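Local structure of Alpha/beta hydrolase fold protein (Ochrobactrum, 4G9E) at residues I30-A38 / I176-R185; L103-M111 / L121-V129. The protein is an N-acyl homoserine lactonase of the alpha/beta-hydrolase fold, which hydrolyses the lactone ring of acyl homoserine lactones and is captured here with N-butanoyl-L-homoserine bound. All blocks are in the same frame, centred on the assembly; numbering follows the deposited sequence. Where two conformers were deposited one is given.

Contact 1: I30-A38 / I176-R185. With C4L (N-butanoyl-L-homoserine), chain C.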
ATOM      1  N   ILE A  30      -2.409   3.623  -0.383  1.00  6.54           N
ATOM      2  CA  ILE A  30      -2.307   2.737  -1.539  1.00  6.48           C
ATOM      3  C   ILE A  30      -2.588   1.300  -1.102  1.00  6.38           C
ATOM      4  O   ILE A  30      -1.879   0.744  -0.262  1.00  6.90           O
ATOM      5  CB  ILE A  30      -0.907   2.791  -2.194  1.00  6.81           C
ATOM      6  CG1 ILE A  30      -0.448   4.236  -2.435  1.00  7.79           C
ATOM      7  CG2 ILE A  30      -0.922   2.020  -3.497  1.00  7.47           C
ATOM      8  CD1 ILE A  30       0.963   4.336  -2.967  1.00  8.64           C
ATOM      9  N   HIS A  31      -3.633   0.716  -1.681  1.00  6.94           N
ATOM     10  CA  HIS A  31      -4.087  -0.620  -1.309  1.00  7.00           C
ATOM     11  C   HIS A  31      -3.180  -1.739  -1.822  1.00  7.54           C
ATOM     12  O   HIS A  31      -2.223  -1.517  -2.572  1.00  8.60           O
ATOM     13  CB  HIS A  31      -5.521  -0.832  -1.788  1.00  7.95           C
ATOM     14  CG  HIS A  31      -5.658  -0.914  -3.281  1.00  7.51           C
ATOM     15  ND1 HIS A  31      -5.317  -2.038  -4.005  1.00  8.08           N
ATOM     16  CD2 HIS A  31      -6.111  -0.010  -4.183  1.00  7.90           C
ATOM     17  CE1 HIS A  31      -5.544  -1.816  -5.289  1.00  8.48           C
ATOM     18  NE2 HIS A  31      -6.030  -0.595  -5.425  1.00  8.66           N
ATOM     19  N   GLY A  32      -3.509  -2.955  -1.398  1.00  8.46           N
ATOM     20  CA  GLY A  32      -2.717  -4.128  -1.708  1.00  9.95           C
ATOM     21  C   GLY A  32      -3.185  -4.929  -2.906  1.00  8.75           C
ATOM     22  O   GLY A  32      -4.115  -4.555  -3.622  1.00  8.71           O
ATOM     23  N   ASN A  33      -2.505  -6.046  -3.117  1.00  8.80           N
ATOM     24  CA  ASN A  33      -2.771  -6.956  -4.220  1.00  9.30           C
ATOM     25  C   ASN A  33      -4.232  -7.405  -4.211  1.00  9.28           C
ATOM     26  O   ASN A  33      -4.714  -7.963  -3.221  1.00 10.17           O
ATOM     27  CB  ASN A  33      -1.844  -8.156  -4.053  1.00  9.95           C
ATOM     28  CG  ASN A  33      -1.861  -9.098  -5.235  1.00 10.64           C
ATOM     29  OD1 ASN A  33      -2.872  -9.268  -5.922  1.00 10.97           O
ATOM     30  ND2 ASN A  33      -0.727  -9.743  -5.462  1.00 10.88           N
ATOM     31  N   SER A  34      -4.933  -7.141  -5.313  1.00  9.68           N
ATOM     32  CA  SER A  34      -6.316  -7.585  -5.501  1.00  9.90           C
ATOM     33  C   SER A  34      -7.306  -6.899  -4.571  1.00  9.76           C
ATOM     34  O   SER A  34      -8.420  -7.385  -4.381  1.00 11.49           O
ATOM     35  CB  SER A  34      -6.435  -9.117  -5.400  1.00 10.26           C
ATOM     36  OG  SER A  34      -5.584  -9.751  -6.354  1.00 11.20           O
ATOM     37  N   SER A  35      -6.901  -5.765  -4.005  1.00  9.47           N
ATOM     38  CA  SER A  35      -7.774  -5.024  -3.107  1.00  9.80           C
ATOM     39  C   SER A  35      -8.306  -3.776  -3.806  1.00  9.21           C
ATOM     40  O   SER A  35      -8.398  -3.728  -5.034  1.00  9.75           O
ATOM     41  CB  SER A  35      -7.044  -4.678  -1.805  1.00 10.31           C
ATOM     42  OG  SER A  35      -7.946  -4.210  -0.821  1.00 11.20           O
ATOM     43  N   SER A  36      -8.658  -2.776  -3.004  0.60  9.30           N
ATOM     44  CA  SER A  36      -9.262  -1.539  -3.477  0.60  9.67           C
ATOM     45  C   SER A  36      -9.063  -0.476  -2.401  0.60  9.36           C
ATOM     46  O   SER A  36      -8.904  -0.811  -1.228  0.60  9.11           O
ATOM     47  CB  SER A  36     -10.761  -1.754  -3.693  0.60 10.14           C
ATOM     48  OG  SER A  36     -11.459  -0.527  -3.824  0.60 10.81           O
ATOM     49  N   GLY A  37      -9.072   0.798  -2.789  1.00  9.60           N
ATOM     50  CA  GLY A  37      -9.056   1.878  -1.814  1.00  9.36           C
ATOM     51  C   GLY A  37     -10.239   1.840  -0.853  1.00  9.48           C
ATOM     52  O   GLY A  37     -10.183   2.418   0.234  1.00  9.41           O
ATOM     53  N   ALA A  38     -11.317   1.166  -1.243  1.00 10.16           N
ATOM     54  CA  ALA A  38     -12.485   1.008  -0.374  1.00 11.06           C
ATOM     55  C   ALA A  38     -12.130   0.299   0.935  1.00 10.43           C
ATOM     56  O   ALA A  38     -12.824   0.456   1.942  1.00 10.63           O
ATOM     57  CB  ALA A  38     -13.586   0.258  -1.109  1.00 12.67           C
ATOM     58  N   ILE A 176     -14.364  -7.490  -4.313  1.00 15.95           N
ATOM     59  CA  ILE A 176     -13.164  -6.730  -4.629  1.00 14.76           C
ATOM     60  C   ILE A 176     -12.097  -7.637  -5.245  1.00 13.59           C
ATOM     61  O   ILE A 176     -11.560  -7.343  -6.315  1.00 14.14           O
ATOM     62  CB  ILE A 176     -12.609  -6.012  -3.380  1.00 14.04           C
ATOM     63  CG1 ILE A 176     -13.601  -4.951  -2.896  1.00 14.32           C
ATOM     64  CG2 ILE A 176     -11.272  -5.377  -3.692  1.00 13.94           C
ATOM     65  CD1 ILE A 176     -13.278  -4.362  -1.530  1.00 14.96           C
ATOM     66  N   VAL A 177     -11.809  -8.756  -4.587  1.00 13.98           N
ATOM     67  CA  VAL A 177     -10.755  -9.659  -5.046  1.00 13.68           C
ATOM     68  C   VAL A 177     -11.114 -10.344  -6.362  1.00 13.72           C
ATOM     69  O   VAL A 177     -10.260 -10.519  -7.234  1.00 14.02           O
ATOM     70  CB  VAL A 177     -10.405 -10.705  -3.963  1.00 14.52           C
ATOM     71  CG1 VAL A 177      -9.462 -11.775  -4.502  1.00 14.79           C
ATOM     72  CG2 VAL A 177      -9.804 -10.013  -2.750  1.00 14.71           C
ATOM     73  N   ALA A 178     -12.379 -10.718  -6.509  1.00 15.13           N
ATOM     74  CA  ALA A 178     -12.839 -11.378  -7.723  1.00 16.12           C
ATOM     75  C   ALA A 178     -12.734 -10.469  -8.942  1.00 15.19           C
ATOM     76  O   ALA A 178     -12.494 -10.943 -10.051  1.00 16.07           O
ATOM     77  CB  ALA A 178     -14.266 -11.864  -7.544  1.00 17.49           C
ATOM     78  N   ARG A 179     -12.910  -9.167  -8.741  1.00 14.93           N
ATOM     79  CA  ARG A 179     -12.847  -8.225  -9.859  1.00 14.58           C
ATOM     80  C   ARG A 179     -11.455  -8.106 -10.465  1.00 13.31           C
ATOM     81  O   ARG A 179     -11.317  -7.913 -11.665  1.00 13.31           O
ATOM     82  CB  ARG A 179     -13.340  -6.835  -9.436  1.00 15.27           C
ATOM     83  CG  ARG A 179     -13.138  -5.736 -10.489  1.00 15.23           C
ATOM     84  CD  ARG A 179     -11.747  -5.112 -10.367  1.00 13.98           C
ATOM     85  NE  ARG A 179     -11.467  -4.044 -11.325  1.00 14.30           N
ATOM     86  CZ  ARG A 179     -10.961  -4.241 -12.540  1.00 13.23           C
ATOM     87  NH1 ARG A 179     -10.709  -3.202 -13.330  1.00 13.67           N
ATOM     88  NH2 ARG A 179     -10.709  -5.473 -12.965  1.00 12.97           N
ATOM     89  N   THR A 180     -10.429  -8.201  -9.630  1.00 12.13           N
ATOM     90  CA  THR A 180      -9.070  -7.883 -10.053  1.00 11.63           C
ATOM     91  C   THR A 180      -8.693  -8.572 -11.362  1.00 11.77           C
ATOM     92  O   THR A 180      -8.911  -9.768 -11.539  1.00 12.77           O
ATOM     93  CB  THR A 180      -8.062  -8.290  -8.979  1.00 12.14           C
ATOM     94  OG1 THR A 180      -8.474  -7.736  -7.726  1.00 11.84           O
ATOM     95  CG2 THR A 180      -6.664  -7.787  -9.319  1.00 12.12           C
ATOM     96  N   ASP A 181      -8.124  -7.794 -12.276  1.00 11.61           N
ATOM     97  CA  ASP A 181      -7.545  -8.308 -13.513  1.00 12.05           C
ATOM     98  C   ASP A 181      -6.401  -9.245 -13.126  1.00 11.99           C
ATOM     99  O   ASP A 181      -5.359  -8.800 -12.651  1.00 12.27           O
ATOM    100  CB  ASP A 181      -7.032  -7.113 -14.329  1.00 12.40           C
ATOM    101  CG  ASP A 181      -6.455  -7.497 -15.682  1.00 12.50           C
ATOM    102  OD1 ASP A 181      -6.297  -8.699 -15.981  1.00 13.58           O
ATOM    103  OD2 ASP A 181      -6.139  -6.561 -16.445  1.00 12.50           O
ATOM    104  N   GLY A 182      -6.591 -10.547 -13.324  1.00 12.78           N
ATOM    105  CA  GLY A 182      -5.597 -11.513 -12.891  1.00 13.15           C
ATOM    106  C   GLY A 182      -4.247 -11.363 -13.574  1.00 11.87           C
ATOM    107  O   GLY A 182      -3.218 -11.765 -13.028  1.00 12.48           O
ATOM    108  N   ARG A 183      -4.239 -10.794 -14.774  1.00 11.76           N
ATOM    109  CA  ARG A 183      -2.976 -10.498 -15.446  1.00 11.99           C
ATOM    110  C   ARG A 183      -2.089  -9.622 -14.572  1.00 11.80           C
ATOM    111  O   ARG A 183      -0.864  -9.729 -14.614  1.00 12.26           O
ATOM    112  CB  ARG A 183      -3.218  -9.798 -16.783  1.00 12.48           C
ATOM    113  CG  ARG A 183      -3.995 -10.641 -17.771  1.00 13.89           C
ATOM    114  CD  ARG A 183      -4.317  -9.870 -19.039  1.00 14.91           C
ATOM    115  NE  ARG A 183      -5.104  -8.678 -18.746  1.00 14.85           N
ATOM    116  CZ  ARG A 183      -5.415  -7.748 -19.640  1.00 15.19           C
ATOM    117  NH1 ARG A 183      -5.008  -7.874 -20.898  1.00 15.72           N
ATOM    118  NH2 ARG A 183      -6.133  -6.693 -19.276  1.00 15.89           N
ATOM    119  N   ALA A 184      -2.711  -8.751 -13.784  1.00 10.72           N
ATOM    120  CA  ALA A 184      -1.959  -7.853 -12.924  1.00 10.35           C
ATOM    121  C   ALA A 184      -1.195  -8.625 -11.853  1.00  9.97           C
ATOM    122  O   ALA A 184      -0.072  -8.264 -11.512  1.00 10.28           O
ATOM    123  CB  ALA A 184      -2.876  -6.807 -12.296  1.00 10.99           C
ATOM    124  N   ARG A 185      -1.800  -9.679 -11.312  1.00 10.85           N
ATOM    125  CA  ARG A 185      -1.098 -10.512 -10.346  1.00 11.65           C
ATOM    126  C   ARG A 185       0.116 -11.177 -10.982  1.00 11.63           C
ATOM    127  O   ARG A 185       1.229 -11.095 -10.463  1.00 12.15           O
ATOM    128  CB  ARG A 185      -2.030 -11.579  -9.774  1.00 12.04           C
ATOM    129  CG  ARG A 185      -3.043 -11.025  -8.782  1.00 12.06           C
ATOM    130  CD  ARG A 185      -3.840 -12.137  -8.120  1.00 12.95           C
ATOM    131  NE  ARG A 185      -4.768 -12.789  -9.039  1.00 13.37           N
ATOM    132  CZ  ARG A 185      -6.066 -12.509  -9.130  1.00 13.55           C
ATOM    133  NH1 ARG A 185      -6.609 -11.575  -8.360  1.00 13.50           N
ATOM    134  NH2 ARG A 185      -6.830 -13.173  -9.991  1.00 14.27           N
TER
HETATM  135  O1  C4L C 301      -1.398  -8.063   0.208  0.72  9.92           O
HETATM  136  C4  C4L C 301      -0.569  -7.882  -0.715  0.85  9.36           C
HETATM  137  O2  C4L C 301      -0.511  -6.831  -1.392  0.85  8.67           O
HETATM  138  C3  C4L C 301       0.402  -8.987  -1.060  0.91 10.65           C
HETATM  139  C2  C4L C 301       0.655  -9.906   0.142  0.84 11.51           C
HETATM  140  C1  C4L C 301       1.213 -11.258  -0.273  0.63 12.25           C
HETATM  141  O3  C4L C 301       0.192 -12.037  -0.916  0.69 12.69           O
HETATM  142  N1  C4L C 301       1.698  -8.471  -1.512  0.94 10.48           N
HETATM  143  C5  C4L C 301       2.072  -8.494  -2.795  0.91  9.72           C
HETATM  144  O4  C4L C 301       1.380  -8.958  -3.691  0.84  9.91           O
HETATM  145  C6  C4L C 301       3.436  -7.925  -3.116  1.00 10.69           C
HETATM  146  C7  C4L C 301       4.191  -8.901  -4.013  0.65 12.02           C
HETATM  147  C8  C4L C 301       4.491 -10.223  -3.316  0.71 12.15           C
HETATM  148  O   HOH W   1      -9.693  -5.247  -7.013  0.96 11.35           O
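N33 meets R185 with its amide oxygen while its amide nitrogen turns to the bound ligand. From the root outward, CB of N33 lies 3.3 Å from both C4L O2 and C4L O4. CG anti to the backbone N (chi1 -172°) swings the amide alongside C4L O4, where N33 ND2 donates a nearly straight hydrogen bond of 2.9 Å; A147 O is its second partner. The other branch, N33 OD1, rests 3.4 Å from R185 CG and accepts a 2.8 Å bond from S34 OG, which approaches tilted from the amide plane. S34 OG is itself the acceptor for R185 NH1 at 2.9 Å, in the guanidinium plane. This chain of bonds fixes the rotation of the N33 amide, and the guanidinium is further held by Q149 O and E150 O. N33 N also donates to C4L O2, at 2.8 Å and 175°, consistent with an oxyanion-hole amide of this fold. On the side facing helix 171-179, S34 O receives a CA-H...O contact from V177 CA, I176 CG2 lies 3.4 Å from S35 C and against S36 CB, and a water donates to S35 O and I176 O and accepts from T180 OG1. The loop after strand 24-30 thus packs against the end of helix 171-179 and the start of helix 182-194, with Y160 of helix 154-165 against N33 and S34 and W101 of strand 97-101 against S35.

Contact 2: L103-M111 / L121-V129. With C4L (N-butanoyl-L-homoserine), chain C.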
ATOM      1  N   LEU A 103       1.432  -4.756  -1.262  1.00  7.79           N
ATOM      2  CA  LEU A 103       1.806  -4.288  -2.599  1.00  7.86           C
ATOM      3  C   LEU A 103       1.895  -2.760  -2.614  1.00  6.97           C
ATOM      4  O   LEU A 103       2.802  -2.187  -3.212  1.00  7.03           O
ATOM      5  CB  LEU A 103       0.793  -4.778  -3.628  1.00  7.80           C
ATOM      6  CG  LEU A 103       0.895  -4.181  -5.031  1.00  8.65           C
ATOM      7  CD1 LEU A 103       2.238  -4.506  -5.684  1.00  9.87           C
ATOM      8  CD2 LEU A 103      -0.261  -4.661  -5.905  1.00  9.59           C
ATOM      9  N   GLY A 104       0.952  -2.094  -1.957  1.00  6.97           N
ATOM     10  CA  GLY A 104       0.968  -0.641  -1.890  1.00  6.71           C
ATOM     11  C   GLY A 104       2.203  -0.050  -1.227  1.00  6.35           C
ATOM     12  O   GLY A 104       2.644   1.048  -1.586  1.00  6.80           O
ATOM     13  N   GLY A 105       2.755  -0.758  -0.244  1.00  6.89           N
ATOM     14  CA  GLY A 105       4.012  -0.363   0.367  1.00  6.80           C
ATOM     15  C   GLY A 105       5.179  -0.467  -0.602  1.00  6.21           C
ATOM     16  O   GLY A 105       6.037   0.413  -0.635  1.00  6.66           O
ATOM     17  N   HIS A 106       5.222  -1.548  -1.381  1.00  6.46           N
ATOM     18  CA  HIS A 106       6.252  -1.686  -2.408  1.00  6.82           C
ATOM     19  C   HIS A 106       6.132  -0.559  -3.445  1.00  6.08           C
ATOM     20  O   HIS A 106       7.133  -0.012  -3.910  1.00  6.74           O
ATOM     21  CB  HIS A 106       6.146  -3.055  -3.090  1.00  7.04           C
ATOM     22  CG  HIS A 106       6.377  -4.210  -2.163  1.00  7.73           C
ATOM     23  ND1 HIS A 106       7.631  -4.591  -1.733  1.00  7.99           N
ATOM     24  CD2 HIS A 106       5.503  -5.058  -1.569  1.00  7.45           C
ATOM     25  CE1 HIS A 106       7.518  -5.629  -0.921  1.00  9.07           C
ATOM     26  NE2 HIS A 106       6.237  -5.930  -0.799  1.00  8.54           N
ATOM     27  N   ILE A 107       4.899  -0.239  -3.823  1.00  6.09           N
ATOM     28  CA  ILE A 107       4.627   0.875  -4.718  1.00  6.34           C
ATOM     29  C   ILE A 107       5.125   2.188  -4.106  1.00  5.92           C
ATOM     30  O   ILE A 107       5.789   2.990  -4.770  1.00  6.29           O
ATOM     31  CB  ILE A 107       3.125   0.952  -5.063  1.00  6.70           C
ATOM     32  CG1 ILE A 107       2.702  -0.307  -5.835  1.00  6.80           C
ATOM     33  CG2 ILE A 107       2.799   2.238  -5.826  1.00  6.70           C
ATOM     34  CD1 ILE A 107       1.210  -0.477  -5.956  1.00  7.88           C
ATOM     35  N   GLY A 108       4.826   2.401  -2.827  1.00  6.06           N
ATOM     36  CA  GLY A 108       5.300   3.587  -2.134  1.00  6.48           C
ATOM     37  C   GLY A 108       6.814   3.727  -2.151  1.00  6.41           C
ATOM     38  O   GLY A 108       7.352   4.819  -2.324  1.00  6.67           O
ATOM     39  N   ILE A 109       7.513   2.609  -1.980  1.00  6.39           N
ATOM     40  CA  ILE A 109       8.969   2.616  -2.057  1.00  6.61           C
ATOM     41  C   ILE A 109       9.434   3.060  -3.457  1.00  6.32           C
ATOM     42  O   ILE A 109      10.353   3.876  -3.591  1.00  6.96           O
ATOM     43  CB  ILE A 109       9.561   1.238  -1.669  1.00  7.16           C
ATOM     44  CG1 ILE A 109       9.273   0.919  -0.195  1.00  7.81           C
ATOM     45  CG2 ILE A 109      11.066   1.193  -1.962  1.00  7.93           C
ATOM     46  CD1 ILE A 109       9.585  -0.516   0.185  1.00  8.26           C
ATOM     47  N   GLU A 110       8.797   2.531  -4.500  1.00  6.75           N
ATOM     48  CA  GLU A 110       9.123   2.957  -5.855  0.53  7.06           C
ATOM     49  C   GLU A 110       8.707   4.414  -6.124  1.00  6.75           C
ATOM     50  O   GLU A 110       9.248   5.051  -7.022  1.00  7.74           O
ATOM     51  CB  GLU A 110       8.541   1.992  -6.893  0.53  7.51           C
ATOM     52  CG  GLU A 110       9.016   0.539  -6.752  0.53  8.03           C
ATOM     53  CD  GLU A 110      10.506   0.350  -7.001  0.53  9.47           C
ATOM     54  OE1 GLU A 110      11.122   1.193  -7.682  0.53 10.20           O
ATOM     55  OE2 GLU A 110      11.061  -0.651  -6.500  0.53 10.57           O
ATOM     56  N   MET A 111       7.780   4.952  -5.333  1.00  6.52           N
ATOM     57  CA  MET A 111       7.404   6.354  -5.485  1.00  7.38           C
ATOM     58  C   MET A 111       8.430   7.321  -4.919  1.00  6.96           C
ATOM     59  O   MET A 111       8.411   8.496  -5.259  1.00  8.20           O
ATOM     60  CB  MET A 111       6.042   6.655  -4.860  1.00  7.58           C
ATOM     61  CG  MET A 111       4.873   6.131  -5.645  1.00  7.91           C
ATOM     62  SD  MET A 111       3.287   6.559  -4.899  1.00  9.50           S
ATOM     63  CE  MET A 111       3.186   8.310  -5.231  1.00 11.12           C
ATOM     64  N   LEU A 121       6.730   8.099   4.387  1.00  6.78           N
ATOM     65  CA  LEU A 121       6.155   6.863   3.866  1.00  6.75           C
ATOM     66  C   LEU A 121       5.965   5.895   5.014  1.00  6.58           C
ATOM     67  O   LEU A 121       6.928   5.606   5.727  1.00  6.91           O
ATOM     68  CB  LEU A 121       7.110   6.239   2.846  1.00  7.10           C
ATOM     69  CG  LEU A 121       6.757   4.837   2.344  1.00  7.02           C
ATOM     70  CD1 LEU A 121       5.467   4.862   1.559  1.00  7.86           C
ATOM     71  CD2 LEU A 121       7.889   4.297   1.475  1.00  8.28           C
ATOM     72  N   MET A 122       4.739   5.402   5.198  1.00  6.24           N
ATOM     73  CA  MET A 122       4.486   4.315   6.146  1.00  6.49           C
ATOM     74  C   MET A 122       4.156   3.061   5.351  1.00  6.27           C
ATOM     75  O   MET A 122       3.330   3.113   4.439  1.00  6.82           O
ATOM     76  CB  MET A 122       3.330   4.649   7.098  1.00  7.44           C
ATOM     77  CG  MET A 122       3.004   3.494   8.057  1.00  7.49           C
ATOM     78  SD  MET A 122       1.678   3.841   9.226  1.00  8.51           S
ATOM     79  CE  MET A 122       2.545   4.937  10.346  1.00  9.36           C
ATOM     80  N   ILE A 123       4.812   1.957   5.698  1.00  6.39           N
ATOM     81  CA  ILE A 123       4.585   0.680   5.027  1.00  6.63           C
ATOM     82  C   ILE A 123       4.128  -0.382   6.018  1.00  7.57           C
ATOM     83  O   ILE A 123       4.721  -0.562   7.096  1.00  7.82           O
ATOM     84  CB  ILE A 123       5.827   0.220   4.227  1.00  7.72           C
ATOM     85  CG1 ILE A 123       7.068   0.090   5.121  1.00  8.38           C
ATOM     86  CG2 ILE A 123       6.089   1.181   3.066  1.00  8.87           C
ATOM     87  CD1 ILE A 123       8.286  -0.509   4.410  1.00  9.35           C
ATOM     88  N   THR A 124       3.055  -1.069   5.638  1.00  6.73           N
ATOM     89  CA  THR A 124       2.423  -2.091   6.452  1.00  7.07           C
ATOM     90  C   THR A 124       2.207  -3.308   5.574  1.00  7.28           C
ATOM     91  O   THR A 124       1.633  -3.201   4.488  1.00  7.68           O
ATOM     92  CB  THR A 124       1.065  -1.586   6.973  1.00  8.46           C
ATOM     93  OG1 THR A 124       1.285  -0.551   7.940  1.00  8.42           O
ATOM     94  CG2 THR A 124       0.234  -2.712   7.592  1.00  9.92           C
ATOM     95  N   GLY A 125       2.671  -4.465   6.029  1.00  7.71           N
ATOM     96  CA  GLY A 125       2.558  -5.678   5.238  1.00  8.02           C
ATOM     97  C   GLY A 125       3.584  -5.769   4.123  1.00  8.01           C
ATOM     98  O   GLY A 125       3.388  -6.515   3.171  1.00  8.35           O
ATOM     99  N   THR A 126       4.688  -5.038   4.266  1.00  7.65           N
ATOM    100  CA  THR A 126       5.684  -4.855   3.214  1.00  7.55           C
ATOM    101  C   THR A 126       7.092  -5.047   3.756  1.00  7.76           C
ATOM    102  O   THR A 126       7.573  -4.221   4.526  1.00  8.48           O
ATOM    103  CB  THR A 126       5.610  -3.412   2.687  1.00  7.75           C
ATOM    104  OG1 THR A 126       4.281  -3.118   2.248  1.00  8.20           O
ATOM    105  CG2 THR A 126       6.600  -3.174   1.553  1.00  7.84           C
ATOM    106  N   PRO A 127       7.777  -6.120   3.329  1.00  8.53           N
ATOM    107  CA  PRO A 127       9.205  -6.235   3.627  1.00  8.94           C
ATOM    108  C   PRO A 127      10.008  -5.654   2.460  1.00  8.47           C
ATOM    109  O   PRO A 127       9.896  -6.153   1.339  1.00  8.97           O
ATOM    110  CB  PRO A 127       9.413  -7.748   3.705  1.00 10.09           C
ATOM    111  CG  PRO A 127       8.405  -8.314   2.744  1.00 10.32           C
ATOM    112  CD  PRO A 127       7.264  -7.313   2.633  1.00  9.18           C
ATOM    113  N   PRO A 128      10.795  -4.594   2.697  1.00  8.55           N
ATOM    114  CA  PRO A 128      11.645  -4.113   1.605  1.00  8.60           C
ATOM    115  C   PRO A 128      12.673  -5.196   1.301  1.00  9.80           C
ATOM    116  O   PRO A 128      13.420  -5.599   2.191  1.00 12.28           O
ATOM    117  CB  PRO A 128      12.297  -2.859   2.200  1.00  9.34           C
ATOM    118  CG  PRO A 128      11.351  -2.419   3.290  1.00  9.73           C
ATOM    119  CD  PRO A 128      10.877  -3.724   3.882  1.00  9.07           C
ATOM    120  N   VAL A 129      12.662  -5.705   0.075  1.00  9.67           N
ATOM    121  CA  VAL A 129      13.536  -6.802  -0.315  1.00  9.70           C
ATOM    122  C   VAL A 129      14.143  -6.530  -1.672  1.00  9.70           C
ATOM    123  O   VAL A 129      13.487  -5.979  -2.544  1.00 10.50           O
ATOM    124  CB  VAL A 129      12.780  -8.159  -0.399  1.00 10.45           C
ATOM    125  CG1 VAL A 129      12.483  -8.702   0.982  1.00 11.55           C
ATOM    126  CG2 VAL A 129      11.504  -8.035  -1.228  1.00 12.02           C
TER
HETATM  127  O1  C4L C 301      -1.398  -8.063   0.208  0.72  9.92           O
HETATM  128  C4  C4L C 301      -0.569  -7.882  -0.715  0.85  9.36           C
HETATM  129  O2  C4L C 301      -0.511  -6.831  -1.392  0.85  8.67           O
HETATM  130  C3  C4L C 301       0.402  -8.987  -1.060  0.91 10.65           C
HETATM  131  C2  C4L C 301       0.655  -9.906   0.142  0.84 11.51           C
HETATM  132  C1  C4L C 301       1.213 -11.258  -0.273  0.63 12.25           C
HETATM  133  O3  C4L C 301       0.192 -12.037  -0.916  0.69 12.69           O
HETATM  134  N1  C4L C 301       1.698  -8.471  -1.512  0.94 10.48           N
HETATM  135  C5  C4L C 301       2.072  -8.494  -2.795  0.91  9.72           C
HETATM  136  O4  C4L C 301       1.380  -8.958  -3.691  0.84  9.91           O
HETATM  137  C6  C4L C 301       3.436  -7.925  -3.116  1.00 10.69           C
HETATM  138  C7  C4L C 301       4.191  -8.901  -4.013  0.65 12.02           C
HETATM  139  C8  C4L C 301       4.491 -10.223  -3.316  0.71 12.15           C
HETATM  140  O   HOH W   2       3.948  -7.164   0.466  0.96  9.73           O
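Between H106 and G125 sits a water that three groups grip: it lies 2.9 Å from H106 NE2, donates to G125 O at 2.8 Å, and accepts a longer bond of 3.3 Å from C4L N1. The imidazole reaches it because CG is anti to the carbonyl carbon (chi1 -63°), which lays the ring back toward the start of the helix, with the water in the ring plane. T126 CG2 covers one face, 3.5 Å from the centroid of the H106 ring and 7° off the normal, a CH-pi contact squarely over the centre. At the rim, H106 CE1 meets P127 O at 3.3 Å, while ND1 is bonded to Q200 OE1, which helps to fix the ring's rotation. A leucine here has no ring nitrogens for the water or Q200 OE1 and no flat face for T126 CG2, and would probably leave the water less firmly placed between G125 O and the ligand. Behind the ring, G105 and G108 turn bare backbone to strand 121-124: G105 CA touches I123 CG2 at 3.7 Å, and both methyls of L121 pack on G108. The axes of helix segment 103-111 and strand segment 121-124 come within 7.3 Å, their N-to-C directions 151° apart and so nearly antiparallel, as in the helix-to-strand return of a beta-alpha-beta crossover. Farther along, I109 CD1 lies 4.0 Å from P128 CG and also borders I123. T126 OG1 bonds S102 O, and G125 O bonds S102 OG. The chemistry is therefore split: an apolar interface ties the helix to the sheet, whereas its polar end joins the likely nucleophile elbow and positions a water on the ligand amide.

Overall arrangement
Contacts 1 and 2 have centres about 16 Å apart, yet they converge on one ligand. L103 N of contact 2 donates to C4L O2 at 2.8 Å, the same oxygen that contact 1 holds through a backbone amide, so the loop after strand 24-30 and the N-terminal end of helix 103-111 together form what is probably the oxyanion hole. The contacts also touch directly: N33 N lies 3.6 Å from L103 CB, and behind the pocket I30 CD1 packs 3.8 Å from M111 SD, joining strand 24-30 to helix 103-111. H248 NE2 and Y160 OH add further hydrogen bonds to C4L. S102, immediately before L103, has with H248 and E219 a geometry consistent with a catalytic triad.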